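Long-range contacts in F-BAR domain only protein 1 (Danio rerio, PDB 5JP2), which may act in an early step of clathrin-mediated endocytosis, binding an Eps15 peptide through its mu homology domain, and may thereby regulate Bmp signalling: residues W17-A22 against M49-G54; A65-F70 against D101-M106; S161-C166 against S223-A228; A189-C194 against S229-E234; V245-S250 against K273-G278. All blocks are in the same frame, centred on the assembly; numbering follows the deposited sequence.

Interaction 1. Residues W17-A22 against M49-G54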
# COMPACT_ATOMS: atom_id res chain seq x y z
N TRP B 17 24.87 -13.23 -3.98
CA TRP B 17 24.60 -11.88 -4.45
C TRP B 17 23.31 -11.34 -3.85
O TRP B 17 22.32 -12.08 -3.77
CB TRP B 17 24.52 -11.86 -5.97
CG TRP B 17 25.73 -12.43 -6.63
CD1 TRP B 17 27.02 -12.03 -6.45
CD2 TRP B 17 25.77 -13.49 -7.59
NE1 TRP B 17 27.86 -12.78 -7.23
CE2 TRP B 17 27.12 -13.68 -7.94
CE3 TRP B 17 24.80 -14.30 -8.18
CZ2 TRP B 17 27.51 -14.65 -8.86
CZ3 TRP B 17 25.20 -15.25 -9.09
CH2 TRP B 17 26.54 -15.42 -9.42
N PRO B 18 23.27 -10.08 -3.43
CA PRO B 18 22.06 -9.54 -2.80
C PRO B 18 21.08 -8.94 -3.79
O PRO B 18 21.47 -8.28 -4.76
CB PRO B 18 22.62 -8.46 -1.88
CG PRO B 18 23.80 -7.93 -2.66
CD PRO B 18 24.39 -9.12 -3.37
N VAL B 19 19.79 -9.13 -3.51
CA VAL B 19 18.72 -8.37 -4.16
C VAL B 19 17.78 -7.88 -3.07
O VAL B 19 17.79 -8.36 -1.94
CB VAL B 19 17.94 -9.18 -5.23
CG1 VAL B 19 18.87 -9.66 -6.33
CG2 VAL B 19 17.18 -10.33 -4.61
N ALA B 20 16.95 -6.90 -3.43
CA ALA B 20 15.96 -6.36 -2.52
C ALA B 20 14.59 -6.28 -3.20
O ALA B 20 14.50 -6.08 -4.41
CB ALA B 20 16.38 -4.98 -2.02
N ALA B 21 13.54 -6.43 -2.40
CA ALA B 21 12.16 -6.42 -2.87
C ALA B 21 11.39 -5.29 -2.21
O ALA B 21 11.74 -4.83 -1.12
CB ALA B 21 11.47 -7.75 -2.59
N ALA B 22 10.34 -4.81 -2.88
CA ALA B 22 9.45 -3.81 -2.32
C ALA B 22 8.02 -4.17 -2.67
O ALA B 22 7.70 -4.40 -3.83
CB ALA B 22 9.76 -2.39 -2.82
N MET B 49 11.55 -5.44 -7.63
CA MET B 49 12.81 -5.98 -7.15
C MET B 49 13.95 -5.08 -7.59
O MET B 49 13.95 -4.56 -8.70
CB MET B 49 13.04 -7.40 -7.63
CG MET B 49 14.31 -7.99 -7.06
SD MET B 49 14.53 -9.72 -7.39
CE MET B 49 13.32 -10.45 -6.33
N SER B 50 14.90 -4.87 -6.68
CA SER B 50 16.03 -3.98 -6.91
C SER B 50 17.32 -4.79 -7.00
O SER B 50 17.48 -5.81 -6.33
CB SER B 50 16.12 -2.95 -5.79
OG SER B 50 17.06 -1.96 -6.11
N PHE B 51 18.23 -4.34 -7.86
CA PHE B 51 19.50 -5.00 -8.11
C PHE B 51 20.66 -4.04 -7.92
O PHE B 51 20.61 -2.91 -8.40
CB PHE B 51 19.57 -5.57 -9.53
CG PHE B 51 18.63 -6.70 -9.78
CD1 PHE B 51 17.30 -6.47 -10.06
CD2 PHE B 51 19.08 -7.99 -9.75
CE1 PHE B 51 16.46 -7.51 -10.30
CE2 PHE B 51 18.23 -9.02 -9.97
CZ PHE B 51 16.92 -8.78 -10.25
N PRO B 52 21.73 -4.49 -7.28
CA PRO B 52 22.88 -3.60 -7.09
C PRO B 52 23.61 -3.40 -8.41
O PRO B 52 23.71 -4.32 -9.22
CB PRO B 52 23.75 -4.35 -6.08
CG PRO B 52 23.35 -5.76 -6.21
CD PRO B 52 21.91 -5.78 -6.60
N ALA B 53 24.08 -2.18 -8.63
CA ALA B 53 24.65 -1.84 -9.93
C ALA B 53 25.74 -2.83 -10.33
O ALA B 53 25.85 -3.21 -11.49
CB ALA B 53 25.17 -0.41 -9.92
N GLY B 54 26.53 -3.29 -9.36
CA GLY B 54 27.64 -4.15 -9.71
C GLY B 54 27.24 -5.51 -10.21
O GLY B 54 28.10 -6.24 -10.71
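Val19 splays its two methyls over different neighbours: CG1 lies 3.8 Å from Phe51 CE2, and CG2 rests 3.9 Å from Met49 SD. The valine and the phenylalanine run side by side and point the same way, whereas the thioether chain of Met49 runs extended (chi1 -176°, chi2 172°), which carries SD to Val19 CG2. Further along, Pro18 CG and Pro52 CG lie 4.2 Å apart, and Pro52 CD also sits against the carbonyl oxygen Pro18 O. Behind these side chains stands the backbone of a beta hairpin formed by strands 17-31 and 39-52; the axes of the paired segments are 4.5 Å apart here. Ala20 and Ser50 make a hydrogen-bonded pair: Ser50 N reaches Ala20 O at 2.6 Å, and Ala20 N returns a nearly straight bond to Ser50 O at 3.1 Å. Ala20 O also receives the CA-H of Met49. The hydroxyl of Ser50, on the face it shares with Ala20, is held by Asn127 of strand 125-137, and aromatic packing from the bound Eps15 peptide reaches Ser50 and Pro52. Leu68 packs against both Met49 and Phe51.

Interaction 2. Residues A65-F70 against D101-M106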
# COMPACT_ATOMS: atom_id res chain seq x y z
N ALA B 65 24.96 -17.35 -15.85
CA ALA B 65 24.76 -17.01 -14.45
C ALA B 65 23.59 -17.78 -13.86
O ALA B 65 22.58 -18.00 -14.54
CB ALA B 65 24.53 -15.51 -14.31
N PRO B 66 23.68 -18.20 -12.59
CA PRO B 66 22.63 -19.05 -12.01
C PRO B 66 21.29 -18.34 -11.90
O PRO B 66 21.21 -17.11 -11.84
CB PRO B 66 23.19 -19.40 -10.63
CG PRO B 66 24.14 -18.32 -10.34
CD PRO B 66 24.74 -17.90 -11.63
N VAL B 67 20.25 -19.15 -11.81
CA VAL B 67 18.88 -18.69 -11.98
C VAL B 67 18.35 -18.08 -10.70
O VAL B 67 18.21 -18.76 -9.68
CB VAL B 67 17.98 -19.85 -12.43
CG1 VAL B 67 16.54 -19.41 -12.55
CG2 VAL B 67 18.49 -20.42 -13.72
N LEU B 68 18.01 -16.80 -10.75
CA LEU B 68 17.36 -16.13 -9.65
C LEU B 68 15.90 -16.57 -9.61
O LEU B 68 15.17 -16.41 -10.58
CB LEU B 68 17.48 -14.62 -9.82
CG LEU B 68 16.74 -13.75 -8.82
CD1 LEU B 68 17.12 -14.11 -7.42
CD2 LEU B 68 17.07 -12.33 -9.10
N SER B 69 15.48 -17.14 -8.49
CA SER B 69 14.16 -17.73 -8.34
C SER B 69 13.51 -17.23 -7.06
O SER B 69 14.19 -17.05 -6.06
CB SER B 69 14.25 -19.24 -8.31
OG SER B 69 12.97 -19.80 -8.09
N PHE B 70 12.20 -16.98 -7.09
CA PHE B 70 11.52 -16.51 -5.89
C PHE B 70 10.13 -17.11 -5.78
O PHE B 70 9.61 -17.73 -6.70
CB PHE B 70 11.46 -14.99 -5.83
CG PHE B 70 10.60 -14.35 -6.87
CD1 PHE B 70 9.25 -14.17 -6.66
CD2 PHE B 70 11.15 -13.87 -8.04
CE1 PHE B 70 8.46 -13.56 -7.59
CE2 PHE B 70 10.36 -13.26 -8.98
CZ PHE B 70 9.01 -13.10 -8.74
N ASP B 101 5.60 -20.02 -7.53
CA ASP B 101 7.00 -19.87 -7.86
C ASP B 101 7.19 -19.17 -9.19
O ASP B 101 6.40 -19.32 -10.12
CB ASP B 101 7.71 -21.22 -7.93
CG ASP B 101 7.88 -21.86 -6.58
OD1 ASP B 101 6.87 -22.20 -5.94
OD2 ASP B 101 9.03 -21.99 -6.14
N PHE B 102 8.28 -18.41 -9.27
CA PHE B 102 8.68 -17.72 -10.48
C PHE B 102 10.18 -17.84 -10.66
O PHE B 102 10.94 -17.81 -9.69
CB PHE B 102 8.28 -16.26 -10.42
CG PHE B 102 6.80 -16.05 -10.39
CD1 PHE B 102 6.08 -15.97 -11.56
CD2 PHE B 102 6.13 -15.95 -9.19
CE1 PHE B 102 4.73 -15.78 -11.53
CE2 PHE B 102 4.78 -15.75 -9.15
CZ PHE B 102 4.07 -15.67 -10.32
N TRP B 103 10.61 -17.97 -11.91
CA TRP B 103 12.03 -17.98 -12.26
C TRP B 103 12.31 -16.85 -13.22
O TRP B 103 11.51 -16.55 -14.09
CB TRP B 103 12.44 -19.31 -12.90
CG TRP B 103 12.15 -20.47 -12.04
CD1 TRP B 103 13.03 -21.17 -11.27
CD2 TRP B 103 10.88 -21.09 -11.85
NE1 TRP B 103 12.39 -22.18 -10.60
CE2 TRP B 103 11.07 -22.16 -10.94
CE3 TRP B 103 9.60 -20.86 -12.35
CZ2 TRP B 103 10.02 -22.98 -10.53
CZ3 TRP B 103 8.57 -21.67 -11.94
CH2 TRP B 103 8.78 -22.72 -11.04
N PHE B 104 13.47 -16.23 -13.08
CA PHE B 104 13.87 -15.21 -14.02
C PHE B 104 14.42 -15.83 -15.29
O PHE B 104 15.03 -16.90 -15.28
CB PHE B 104 14.95 -14.32 -13.42
CG PHE B 104 14.42 -13.15 -12.67
CD1 PHE B 104 14.14 -11.98 -13.31
CD2 PHE B 104 14.20 -13.24 -11.32
CE1 PHE B 104 13.66 -10.92 -12.61
CE2 PHE B 104 13.71 -12.19 -10.63
CZ PHE B 104 13.45 -11.03 -11.27
N ASN B 105 14.22 -15.12 -16.40
CA ASN B 105 14.97 -15.38 -17.61
C ASN B 105 16.27 -14.60 -17.51
O ASN B 105 16.26 -13.37 -17.59
CB ASN B 105 14.14 -14.93 -18.81
CG ASN B 105 14.82 -15.19 -20.14
OD1 ASN B 105 14.22 -15.81 -21.02
ND2 ASN B 105 16.04 -14.73 -20.31
N MET B 106 17.39 -15.29 -17.37
CA MET B 106 18.59 -14.56 -17.01
C MET B 106 19.15 -13.79 -18.19
O MET B 106 19.81 -12.77 -18.00
CB MET B 106 19.65 -15.50 -16.43
CG MET B 106 19.23 -16.24 -15.17
SD MET B 106 18.63 -15.25 -13.79
CE MET B 106 20.00 -14.18 -13.47
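Phe102 and Phe70 interlock across an antiparallel pair of strands, 99-104 and 69-73, at the middle of a four-stranded sheet of the mu homology domain. The bump is Phe102 CB, which makes a CH-pi contact over one face of the Phe70 ring, 4.0 Å from its centroid and displaced toward the rim. The two rings are near parallel but slid apart, so they barely overlap. Phe70 takes its place because CG stands between the backbone N and the carbonyl carbon (chi1 67°), which swings the ring across the neighbouring strand, where its edge meets Phe104 CE2. An alanine at Phe70 is likely to open a gap beneath Phe102 CB and leave the Phe104 ring without its neighbour on that side. Next along, the branch point of Leu68 nestles beside Phe104, Leu68 CG to Phe104 CD2 3.6 Å, the two side chains pointing the same way; Leu88 and Leu130 close round Phe104 and Phe70. On the opposite face, Ser69 OG lies over the Trp103 indole while Val67 CG1 comes to its edge. That hydroxyl also donates to Phe102 O at 3.3 Å from above the carbonyl plane, so this oxygen is gripped twice, the second donor being Phe70 N. Past the sheet, Met106, in the first turn of helix 106-119, folds back through bends at chi2 and chi3 over residues 65-68. Its sulfur accepts a weak but straight bond, Leu68 N to Met106 SD, 3.5 Å at 173°.

Interaction 3. Residues S161-C166 against S223-A228. With ZN (zinc ion), chain E.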
# COMPACT_ATOMS: atom_id res chain seq x y z
N SER B 161 -21.22 13.05 11.92
CA SER B 161 -20.35 12.43 12.91
C SER B 161 -19.69 11.20 12.32
O SER B 161 -20.26 10.52 11.47
CB SER B 161 -21.13 12.08 14.16
OG SER B 161 -21.88 10.91 13.95
N LEU B 162 -18.48 10.90 12.78
CA LEU B 162 -17.73 9.74 12.32
C LEU B 162 -17.10 8.99 13.47
O LEU B 162 -16.35 9.57 14.26
CB LEU B 162 -16.64 10.15 11.33
CG LEU B 162 -15.76 9.00 10.80
CD1 LEU B 162 -16.50 8.14 9.82
CD2 LEU B 162 -14.51 9.54 10.17
N ASP B 163 -17.38 7.70 13.57
CA ASP B 163 -16.66 6.82 14.47
C ASP B 163 -15.63 6.03 13.67
O ASP B 163 -15.91 5.56 12.57
CB ASP B 163 -17.61 5.87 15.20
CG ASP B 163 -18.63 6.60 16.07
OD1 ASP B 163 -18.38 7.75 16.44
OD2 ASP B 163 -19.68 6.02 16.38
N TYR B 164 -14.43 5.91 14.21
CA TYR B 164 -13.38 5.13 13.57
C TYR B 164 -12.79 4.14 14.54
O TYR B 164 -12.69 4.39 15.74
CB TYR B 164 -12.28 6.02 12.99
CG TYR B 164 -11.67 7.02 13.94
CD1 TYR B 164 -10.58 6.70 14.73
CD2 TYR B 164 -12.18 8.30 14.04
CE1 TYR B 164 -10.02 7.62 15.58
CE2 TYR B 164 -11.63 9.23 14.88
CZ TYR B 164 -10.56 8.88 15.65
OH TYR B 164 -10.03 9.83 16.49
N HIS B 165 -12.44 2.98 14.01
CA HIS B 165 -12.01 1.87 14.83
C HIS B 165 -10.86 1.18 14.11
O HIS B 165 -11.05 0.67 13.01
CB HIS B 165 -13.18 0.91 15.05
CG HIS B 165 -12.81 -0.37 15.70
ND1 HIS B 165 -12.03 -0.44 16.83
CD2 HIS B 165 -13.09 -1.64 15.35
CE1 HIS B 165 -11.85 -1.70 17.15
NE2 HIS B 165 -12.49 -2.46 16.27
N CYS B 166 -9.71 1.13 14.75
CA CYS B 166 -8.54 0.46 14.21
C CYS B 166 -8.45 -0.86 14.94
O CYS B 166 -8.19 -0.90 16.14
CB CYS B 166 -7.28 1.30 14.41
SG CYS B 166 -5.80 0.57 13.84
N SER B 223 -9.19 3.88 18.73
CA SER B 223 -10.57 4.18 18.42
C SER B 223 -10.86 5.64 18.72
O SER B 223 -10.15 6.29 19.49
CB SER B 223 -11.51 3.30 19.23
OG SER B 223 -11.30 1.94 18.90
N GLY B 224 -11.93 6.16 18.13
CA GLY B 224 -12.25 7.55 18.34
C GLY B 224 -13.53 7.92 17.63
O GLY B 224 -14.20 7.09 17.02
N THR B 225 -13.86 9.20 17.72
CA THR B 225 -15.06 9.76 17.13
C THR B 225 -14.83 11.24 16.88
O THR B 225 -13.98 11.85 17.52
CB THR B 225 -16.27 9.56 18.04
OG1 THR B 225 -17.42 10.12 17.43
CG2 THR B 225 -16.04 10.26 19.35
N LEU B 226 -15.54 11.79 15.91
CA LEU B 226 -15.45 13.22 15.63
C LEU B 226 -16.72 13.66 14.91
O LEU B 226 -17.42 12.85 14.31
CB LEU B 226 -14.21 13.55 14.79
CG LEU B 226 -14.03 12.87 13.43
CD1 LEU B 226 -14.76 13.61 12.33
CD2 LEU B 226 -12.57 12.70 13.06
N CYS B 227 -17.00 14.96 14.97
CA CYS B 227 -18.25 15.45 14.39
C CYS B 227 -18.16 16.93 14.08
O CYS B 227 -17.31 17.65 14.60
CB CYS B 227 -19.42 15.21 15.33
SG CYS B 227 -19.26 16.16 16.78
N ALA B 228 -19.07 17.36 13.22
CA ALA B 228 -19.15 18.76 12.83
C ALA B 228 -20.59 19.09 12.48
O ALA B 228 -21.36 18.21 12.10
CB ALA B 228 -18.24 19.05 11.63
ZN ZN E . -12.70 -4.23 16.16
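The segments 161-166 and 223-228 run antiparallel, their axes 4.5 Å apart, and Leu162 with Leu226 and Tyr164 with Gly224 form the two hydrogen-bonded pairs between them. They lie on strands 157-166 and 223-231, the central strands of a four-stranded antiparallel sheet in the mu homology domain. Tyr164 exploits the absence of a side chain at Gly224: a chi1 of 53° tips its ring over the facing strand, and Gly224 CA makes a CH-pi contact with the ring face, 3.7 Å from the centroid. A CB at that position would collide with Tyr164 OH, so the glycine creates the hollow that the ring fills. Tyr164 CE2 also meets Leu226 CD2 at 4.0 Å, and the other methyl of Leu226 leans on Leu162 CB; Val181 packs on both leucines. The reverse face is polar. Asp163 and Thr225 lie side by side, pointing the same way, and Thr225 OG1 donates to Asp163 OD1 at 2.7 Å, meeting the oxygen nearly along its C-O bond. Farther along, the imidazole of His165 is held at both nitrogens. His165 ND1 donates to Ser223 OG at 3.2 Å, almost in the ring plane, which should fix the rotation of the ring, with Ser223 acting as a second-shell residue of the zinc site that Cys167 shares. On the other side of the imidazole, His165 NE2 binds the zinc ion at 1.8 Å.

Interaction 4. Residues A189-C194 against S229-E234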
# COMPACT_ATOMS: atom_id res chain seq x y z
N ALA B 189 -21.35 27.80 3.96
CA ALA B 189 -21.77 27.25 5.23
C ALA B 189 -21.40 28.20 6.37
O ALA B 189 -20.38 28.89 6.31
CB ALA B 189 -21.14 25.88 5.46
N THR B 190 -22.25 28.24 7.39
CA THR B 190 -22.05 29.13 8.53
C THR B 190 -22.34 28.38 9.82
O THR B 190 -22.90 27.28 9.81
CB THR B 190 -22.95 30.36 8.46
OG1 THR B 190 -24.31 29.94 8.30
CG2 THR B 190 -22.57 31.25 7.29
N ASP B 191 -21.96 28.99 10.94
CA ASP B 191 -22.22 28.45 12.28
C ASP B 191 -21.50 27.12 12.47
O ASP B 191 -22.07 26.13 12.91
CB ASP B 191 -23.72 28.30 12.53
CG ASP B 191 -24.45 29.62 12.47
OD1 ASP B 191 -24.70 30.10 11.34
OD2 ASP B 191 -24.77 30.18 13.54
N LEU B 192 -20.22 27.13 12.14
CA LEU B 192 -19.41 25.93 12.17
C LEU B 192 -19.05 25.54 13.58
O LEU B 192 -18.47 26.33 14.32
CB LEU B 192 -18.14 26.15 11.38
CG LEU B 192 -18.03 25.48 10.03
CD1 LEU B 192 -16.76 25.92 9.36
CD2 LEU B 192 -18.04 23.99 10.24
N GLN B 193 -19.35 24.31 13.94
CA GLN B 193 -18.90 23.75 15.20
C GLN B 193 -18.21 22.44 14.87
O GLN B 193 -18.73 21.66 14.08
CB GLN B 193 -20.10 23.56 16.13
CG GLN B 193 -20.90 24.84 16.27
CD GLN B 193 -22.29 24.62 16.79
OE1 GLN B 193 -22.48 24.37 17.97
NE2 GLN B 193 -23.28 24.70 15.90
N CYS B 194 -17.07 22.18 15.50
CA CYS B 194 -16.33 20.94 15.27
C CYS B 194 -15.82 20.44 16.60
O CYS B 194 -15.20 21.19 17.36
CB CYS B 194 -15.16 21.14 14.32
SG CYS B 194 -15.61 21.88 12.77
N SER B 229 -20.93 20.37 12.61
CA SER B 229 -22.26 20.87 12.29
C SER B 229 -22.13 22.26 11.70
O SER B 229 -21.17 22.98 11.98
CB SER B 229 -23.15 20.94 13.51
OG SER B 229 -22.58 21.80 14.47
N TRP B 230 -23.11 22.64 10.88
CA TRP B 230 -23.11 23.95 10.24
C TRP B 230 -24.54 24.28 9.83
O TRP B 230 -25.46 23.48 10.00
CB TRP B 230 -22.18 23.95 9.04
CG TRP B 230 -22.56 22.94 8.01
CD1 TRP B 230 -23.37 23.13 6.94
CD2 TRP B 230 -22.15 21.58 7.96
NE1 TRP B 230 -23.49 21.97 6.22
CE2 TRP B 230 -22.74 21.00 6.83
CE3 TRP B 230 -21.32 20.79 8.76
CZ2 TRP B 230 -22.55 19.68 6.49
CZ3 TRP B 230 -21.13 19.49 8.42
CH2 TRP B 230 -21.73 18.94 7.29
N GLN B 231 -24.72 25.47 9.26
CA GLN B 231 -26.00 25.92 8.73
C GLN B 231 -25.81 26.24 7.27
O GLN B 231 -24.77 26.77 6.88
CB GLN B 231 -26.55 27.15 9.45
CG GLN B 231 -27.12 26.88 10.82
CD GLN B 231 -27.42 28.16 11.56
OE1 GLN B 231 -27.39 29.25 10.99
NE2 GLN B 231 -27.65 28.05 12.87
N CYS B 232 -26.80 25.90 6.45
CA CYS B 232 -26.75 26.15 5.02
C CYS B 232 -28.10 26.69 4.58
O CYS B 232 -29.12 26.03 4.76
CB CYS B 232 -26.40 24.87 4.25
SG CYS B 232 -25.31 25.14 2.84
N LEU B 233 -28.10 27.89 4.00
CA LEU B 233 -29.35 28.54 3.65
C LEU B 233 -30.16 27.73 2.65
O LEU B 233 -31.39 27.75 2.68
CB LEU B 233 -29.09 29.95 3.10
N GLU B 234 -29.49 26.98 1.77
CA GLU B 234 -30.19 26.18 0.77
C GLU B 234 -30.90 24.98 1.39
O GLU B 234 -30.85 24.77 2.60
CB GLU B 234 -29.21 25.70 -0.30
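Thr190 and Gln231 exchange a reciprocal pair of backbone hydrogen bonds, Gln231 N reaching Thr190 O at 2.6 Å and Thr190 N answering to Gln231 O. A second pair couples Ser229 N to Gln193 O at 2.9 Å and Gln193 N to Ser229 O at 3.0 Å. Between the pairs, 189-194 spends one residue more than the strand opposite: Asp191 adopts positive phi and psi, and the chain turns a corner there. Its carboxylate is steered back to its own neighbour, Thr190 OG1 donating to Asp191 OD1 at 3.1 Å on the anti lone pair, and it lies stacked against the end of the Gln231 side chain, the two flat groups 25° apart. Gln193 stretches beyond CG past the Ser229 hydroxyl, Gln193 CB lying 3.5 Å from Ser229 OG. The apolar packing centres on Trp230. Ala189 CB approaches Trp230 CD1 at 3.8 Å, and Leu192 CD2 brushes Trp230 CB at 4.3 Å. The indole itself leads away from 189-194, a course set by its first torsion (chi1 60°), and packs on Leu185, Thr158 and Val160. Strand 192-195 is an outermost strand of the four-stranded antiparallel sheet in this chain, and the one-residue shift of register between Thr190 and Gln193 is a beta bulge at the start of that edge strand, where it pairs with 223-231.

Interaction 5. Residues V245-S250 against K273-G278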
# COMPACT_ATOMS: atom_id res chain seq x y z
N VAL B 245 -10.83 9.49 4.38
CA VAL B 245 -9.75 9.24 5.31
C VAL B 245 -8.48 8.91 4.55
O VAL B 245 -8.50 8.14 3.58
CB VAL B 245 -10.09 8.11 6.30
CG1 VAL B 245 -9.00 7.97 7.33
CG2 VAL B 245 -11.41 8.40 6.97
N GLN B 246 -7.37 9.45 5.03
CA GLN B 246 -6.06 9.22 4.45
C GLN B 246 -5.13 8.69 5.53
O GLN B 246 -5.15 9.17 6.66
CB GLN B 246 -5.51 10.50 3.85
CG GLN B 246 -6.44 11.06 2.80
CD GLN B 246 -5.92 12.31 2.17
OE1 GLN B 246 -5.36 13.16 2.85
NE2 GLN B 246 -6.13 12.44 0.88
N PHE B 247 -4.31 7.71 5.17
CA PHE B 247 -3.29 7.23 6.08
C PHE B 247 -2.25 6.45 5.30
O PHE B 247 -2.42 6.17 4.11
CB PHE B 247 -3.89 6.39 7.22
CG PHE B 247 -4.67 5.19 6.76
CD1 PHE B 247 -4.02 4.05 6.29
CD2 PHE B 247 -6.05 5.17 6.88
CE1 PHE B 247 -4.74 2.94 5.89
CE2 PHE B 247 -6.78 4.06 6.49
CZ PHE B 247 -6.11 2.94 6.00
N VAL B 248 -1.20 6.05 6.01
CA VAL B 248 -0.00 5.45 5.44
C VAL B 248 0.46 4.43 6.46
O VAL B 248 0.13 4.51 7.64
CB VAL B 248 1.09 6.52 5.16
CG1 VAL B 248 2.44 5.91 4.90
CG2 VAL B 248 0.71 7.39 4.00
N GLY B 249 1.23 3.45 6.00
CA GLY B 249 1.78 2.45 6.88
C GLY B 249 3.05 1.90 6.27
O GLY B 249 3.37 2.13 5.11
N SER B 250 3.83 1.21 7.11
CA SER B 250 5.06 0.60 6.67
C SER B 250 5.32 -0.60 7.54
O SER B 250 4.91 -0.63 8.70
CB SER B 250 6.24 1.56 6.75
OG SER B 250 6.45 1.91 8.09
N LYS B 273 7.97 -2.93 2.83
CA LYS B 273 6.52 -3.03 2.73
C LYS B 273 5.88 -1.70 3.09
O LYS B 273 6.12 -1.18 4.18
CB LYS B 273 6.00 -4.12 3.66
CG LYS B 273 6.71 -5.40 3.50
CD LYS B 273 6.05 -6.47 4.28
CE LYS B 273 6.93 -7.69 4.32
NZ LYS B 273 6.19 -8.90 4.71
N ARG B 274 5.09 -1.15 2.18
CA ARG B 274 4.42 0.12 2.40
C ARG B 274 3.01 0.09 1.84
O ARG B 274 2.73 -0.58 0.85
CB ARG B 274 5.20 1.28 1.79
CG ARG B 274 5.42 1.16 0.31
CD ARG B 274 6.26 2.30 -0.21
NE ARG B 274 6.30 2.34 -1.67
CZ ARG B 274 6.84 3.31 -2.37
NH1 ARG B 274 7.39 4.34 -1.75
NH2 ARG B 274 6.83 3.27 -3.69
N PHE B 275 2.11 0.82 2.49
CA PHE B 275 0.77 0.92 1.97
C PHE B 275 0.21 2.31 2.21
O PHE B 275 0.69 3.05 3.07
CB PHE B 275 -0.13 -0.16 2.56
CG PHE B 275 -0.26 -0.11 4.05
CD1 PHE B 275 -1.07 0.84 4.66
CD2 PHE B 275 0.37 -1.04 4.83
CE1 PHE B 275 -1.22 0.86 6.01
CE2 PHE B 275 0.23 -1.02 6.19
CZ PHE B 275 -0.57 -0.07 6.78
N ALA B 276 -0.80 2.67 1.43
CA ALA B 276 -1.42 3.97 1.54
C ALA B 276 -2.88 3.87 1.11
O ALA B 276 -3.27 2.98 0.37
CB ALA B 276 -0.69 5.01 0.68
N THR B 277 -3.67 4.83 1.58
CA THR B 277 -5.04 4.93 1.15
C THR B 277 -5.11 5.51 -0.25
O THR B 277 -4.33 6.39 -0.62
CB THR B 277 -5.87 5.82 2.07
OG1 THR B 277 -5.20 7.06 2.26
CG2 THR B 277 -6.10 5.18 3.37
N GLY B 278 -6.02 4.98 -1.04
CA GLY B 278 -6.47 5.66 -2.23
C GLY B 278 -7.70 6.47 -1.84
O GLY B 278 -7.62 7.37 -1.00
O HOH W 1 -8.94 8.57 1.19
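The ring of Phe247 carries Thr277 CG2 squarely over the centre of one face, a CH-pi contact 3.3 Å from the centroid, while Phe275 CE1 comes to its edge at 4.1 Å from Phe247 CE1. Phe275 in turn lies across Gly249, whose CA makes a second CH-pi contact over the ring face 3.7 Å from the centroid, displaced toward the rim. Gly249 has no CB to obstruct this; one would collide with Phe275 CZ. Both phenylalanines share nearly the same first torsion, 58° in Phe247 and 60° in Phe275, which brings each ring over the facing strand, and Leu176 packs on both. A serine in place of Phe275 would probably leave Gly249 CA uncovered and the edge of Phe247 without its aromatic neighbour. Thr277 is shared between two kinds of contact: its methyl serves the ring, and its hydroxyl accepts from Phe247 N, which lies 3.1 Å from Thr277 OG1. Thr277 N returns a bond to Phe247 O at 3.1 Å. Gly249 and Phe275 complete the ladder, Gly249 N reaching Phe275 O at 3.0 Å. On the reverse face, Val248 CG2 touches Ala276 CB, and aromatic packing from the bound Eps15 peptide reaches both; Arg274 NH2 is hydrogen-bonded to the peptide backbone. The segments belong to neighbouring antiparallel strands, 242-250 and 266-283, of the long mixed sheet of the mu homology domain, one face of which contributes here to the Eps15 peptide site.

How the interactions relate
All five contacts pair antiparallel segments, yet their chemistry follows their place in the fold. Interactions 1 and 2 are buried and touch each other, and aliphatic, thioether and aromatic groups dominate both. Interactions 3 and 4 lie at the surface on the opposite side of the chain's centre; they share strand 223-231 and add polar side-chain pairs, zinc coordination in the former and a bulge in the latter. Interaction 5, partly buried, its centre about 5 Å from the centre of the chain, reaches the same long sheet as interaction 1, and both meet the bound peptide. Rings lying over glycine recur in interactions 3 and 5, whose centres are about 19 Å apart.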